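Local coordinates for protein acetyltransferase (Agrobacterium tumefaciens, PDB 2DXQ) that probably transfers an acetyl group from acetyl-CoA to an unidentified substrate, as a member of the GNAT acetyltransferase family, at residues P62-A66 against Y98-V103. Sequence-based numbering, arbitrary orientation.
With PO4 (phosphate ion), chain C; PO4 (phosphate ion), chain F.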
ATOM      1  N   PRO A  62     -21.125 -12.025   4.464  1.00 18.80           N
ATOM      2  CA  PRO A  62     -19.670 -11.896   4.486  1.00 17.90           C
ATOM      3  C   PRO A  62     -19.080 -12.442   5.792  1.00 17.58           C
ATOM      4  O   PRO A  62     -19.504 -12.048   6.892  1.00 18.14           O
ATOM      5  CB  PRO A  62     -19.444 -10.370   4.373  1.00 18.45           C
ATOM      6  CG  PRO A  62     -20.679  -9.876   3.678  1.00 18.88           C
ATOM      7  CD  PRO A  62     -21.790 -10.722   4.242  1.00 19.31           C
ATOM      8  N   VAL A  63     -18.122 -13.356   5.666  1.00 15.94           N
ATOM      9  CA  VAL A  63     -17.479 -13.975   6.826  1.00 14.79           C
ATOM     10  C   VAL A  63     -15.965 -13.762   6.851  1.00 13.74           C
ATOM     11  O   VAL A  63     -15.312 -14.076   7.841  1.00 13.11           O
ATOM     12  CB  VAL A  63     -17.792 -15.488   6.929  1.00 14.78           C
ATOM     13  CG1 VAL A  63     -19.257 -15.711   7.315  1.00 15.78           C
ATOM     14  CG2 VAL A  63     -17.490 -16.204   5.609  1.00 14.76           C
ATOM     15  N   ALA A  64     -15.412 -13.275   5.741  1.00 13.07           N
ATOM     16  CA  ALA A  64     -14.005 -12.832   5.708  1.00 13.00           C
ATOM     17  C   ALA A  64     -13.855 -11.776   4.644  1.00 12.48           C
ATOM     18  O   ALA A  64     -14.662 -11.704   3.712  1.00 12.95           O
ATOM     19  CB  ALA A  64     -13.046 -13.988   5.426  1.00 13.50           C
ATOM     20  N   THR A  65     -12.807 -10.975   4.765  1.00 12.68           N
ATOM     21  CA  THR A  65     -12.543  -9.948   3.760  1.00 11.98           C
ATOM     22  C   THR A  65     -11.053  -9.645   3.699  1.00 12.33           C
ATOM     23  O   THR A  65     -10.313  -9.894   4.659  1.00 12.73           O
ATOM     24  CB  THR A  65     -13.355  -8.646   4.046  1.00 11.88           C
ATOM     25  OG1 THR A  65     -13.162  -7.698   2.981  1.00 12.57           O
ATOM     26  CG2 THR A  65     -12.928  -8.010   5.336  1.00 12.40           C
ATOM     27  N   ALA A  66     -10.626  -9.164   2.535  1.00 12.11           N
ATOM     28  CA  ALA A  66      -9.281  -8.608   2.334  1.00 12.49           C
ATOM     29  C   ALA A  66      -9.409  -7.578   1.227  1.00 12.65           C
ATOM     30  O   ALA A  66     -10.171  -7.785   0.268  1.00 12.55           O
ATOM     31  CB  ALA A  66      -8.316  -9.702   1.917  1.00 12.14           C
ATOM     32  N   TYR A  98     -11.772 -19.442   5.554  1.00 13.44           N
ATOM     33  CA  TYR A  98     -12.329 -18.317   4.791  1.00 13.97           C
ATOM     34  C   TYR A  98     -11.315 -17.193   4.613  1.00 13.41           C
ATOM     35  O   TYR A  98     -11.250 -16.584   3.550  1.00 13.40           O
ATOM     36  CB  TYR A  98     -13.567 -17.745   5.482  1.00 13.60           C
ATOM     37  CG  TYR A  98     -14.778 -18.658   5.506  1.00 13.89           C
ATOM     38  CD1 TYR A  98     -15.327 -19.162   4.330  1.00 16.96           C
ATOM     39  CD2 TYR A  98     -15.408 -18.965   6.711  1.00 15.52           C
ATOM     40  CE1 TYR A  98     -16.480 -19.976   4.354  1.00 16.73           C
ATOM     41  CE2 TYR A  98     -16.553 -19.793   6.743  1.00 15.03           C
ATOM     42  CZ  TYR A  98     -17.070 -20.285   5.565  1.00 16.22           C
ATOM     43  OH  TYR A  98     -18.212 -21.075   5.606  1.00 17.00           O
ATOM     44  N   GLY A  99     -10.555 -16.892   5.669  1.00 13.71           N
ATOM     45  CA  GLY A  99      -9.442 -15.920   5.543  1.00 13.56           C
ATOM     46  C   GLY A  99      -8.412 -16.323   4.489  1.00 14.00           C
ATOM     47  O   GLY A  99      -8.008 -15.504   3.649  1.00 13.79           O
ATOM     48  N   ARG A 100      -7.970 -17.576   4.529  1.00 13.49           N
ATOM     49  CA  ARG A 100      -7.012 -18.065   3.540  1.00 13.86           C
ATOM     50  C   ARG A 100      -7.587 -17.938   2.128  1.00 13.56           C
ATOM     51  O   ARG A 100      -6.885 -17.522   1.207  1.00 14.07           O
ATOM     52  CB  ARG A 100      -6.551 -19.504   3.860  1.00 14.23           C
ATOM     53  CG  ARG A 100      -5.252 -19.969   3.133  1.00 15.45           C
ATOM     54  CD  ARG A 100      -4.404 -20.928   4.046  1.00 20.65           C
ATOM     55  NE  ARG A 100      -5.343 -21.589   4.892  1.00 28.24           N
ATOM     56  CZ  ARG A 100      -5.388 -21.669   6.209  1.00 23.52           C
ATOM     57  NH1 ARG A 100      -4.454 -21.217   7.069  1.00 20.31           N
ATOM     58  NH2 ARG A 100      -6.434 -22.305   6.646  1.00 24.12           N
ATOM     59  N   THR A 101      -8.876 -18.262   1.964  1.00 12.95           N
ATOM     60  CA  THR A 101      -9.503 -18.178   0.638  1.00 13.33           C
ATOM     61  C   THR A 101      -9.424 -16.752   0.099  1.00 13.45           C
ATOM     62  O   THR A 101      -9.014 -16.521  -1.044  1.00 12.74           O
ATOM     63  CB  THR A 101     -10.969 -18.630   0.656  1.00 13.50           C
ATOM     64  OG1 THR A 101     -11.045 -19.981   1.144  1.00 14.57           O
ATOM     65  CG2 THR A 101     -11.565 -18.563  -0.764  1.00 14.94           C
ATOM     66  N   VAL A 102      -9.813 -15.794   0.934  1.00 13.01           N
ATOM     67  CA  VAL A 102      -9.880 -14.414   0.465  1.00 13.49           C
ATOM     68  C   VAL A 102      -8.484 -13.776   0.232  1.00 12.54           C
ATOM     69  O   VAL A 102      -8.269 -13.037  -0.739  1.00 12.76           O
ATOM     70  CB  VAL A 102     -10.834 -13.587   1.355  1.00 14.10           C
ATOM     71  CG1 VAL A 102     -10.227 -13.270   2.718  1.00 15.10           C
ATOM     72  CG2 VAL A 102     -11.267 -12.336   0.648  1.00 17.51           C
ATOM     73  N   VAL A 103      -7.534 -14.102   1.095  1.00 12.19           N
ATOM     74  CA  VAL A 103      -6.170 -13.554   0.940  1.00 12.44           C
ATOM     75  C   VAL A 103      -5.516 -14.174  -0.285  1.00 12.79           C
ATOM     76  O   VAL A 103      -4.921 -13.464  -1.117  1.00 13.04           O
ATOM     77  CB  VAL A 103      -5.307 -13.768   2.201  1.00 11.86           C
ATOM     78  CG1 VAL A 103      -3.854 -13.344   1.953  1.00 12.83           C
ATOM     79  CG2 VAL A 103      -5.918 -12.996   3.412  1.00 12.45           C
TER
HETATM   80  P   PO4 C1285      -8.913 -18.844   8.388  1.00 15.35           P
HETATM   81  O1  PO4 C1285      -9.292 -20.144   9.043  1.00 18.22           O
HETATM   82  O2  PO4 C1285      -7.712 -18.321   9.203  1.00 22.25           O
HETATM   83  O3  PO4 C1285      -8.453 -19.088   6.977  1.00 17.45           O
HETATM   84  O4  PO4 C1285      -9.999 -17.827   8.478  1.00 18.16           O
HETATM   85  P   PO4 F7285     -13.982 -22.517   2.813  1.00 51.11           P
HETATM   86  O1  PO4 F7285     -13.724 -21.272   1.980  1.00 48.50           O
HETATM   87  O2  PO4 F7285     -14.515 -23.640   1.938  1.00 49.84           O
HETATM   88  O3  PO4 F7285     -12.705 -22.938   3.493  1.00 50.39           O
HETATM   89  O4  PO4 F7285     -15.005 -22.255   3.889  1.00 51.68           O
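V63, A64 and A66 of strand 61-71, in the middle of the five-stranded mixed sheet, meet the first turns of helix 98-112 in a buried helix-on-sheet contact, the alanines A64 and A66 letting the helix lie close. The short axes approach to 7.3 Å with their N-to-C directions 40° apart, joined by van der Waals packing, largely of apolar side chains. At the helix start, CG2 of V63 stands over the centre of the Y98 ring in a CH-pi contact, 3.6 Å from its centroid and 12° off the normal. The ring is presented there because CG of Y98 is anti to the carbonyl carbon (chi1 -68°), while its hydroxyl is hydrogen-bonded to E58. A64 rests its CB on the CB of Y98 at 3.8 Å, facing the backbone of the first turn. One turn on, V102 lays both methyls against the T65-A66 backbone, CG1 reaching between the CB atoms of A64 (4.0 Å) and A66 (4.1 Å), and CG2 meeting the N of A66 at 3.7 Å. A phosphate, probably from the crystallisation liquor, is bound by the backbone N of G99 and R100, with N of R100 2.9 Å from its O3. This resembles the helix start of GNAT enzymes, where such amides hold the pyrophosphate of acetyl-CoA, and is consistent with cofactor binding. A classic beta bulge sets V63 and A64 together opposite A56 of strand 51-58. Beyond it A66 and V103 also touch V87 of strand 81-88, while T65 turns to the other face of the sheet, against helix 16-26.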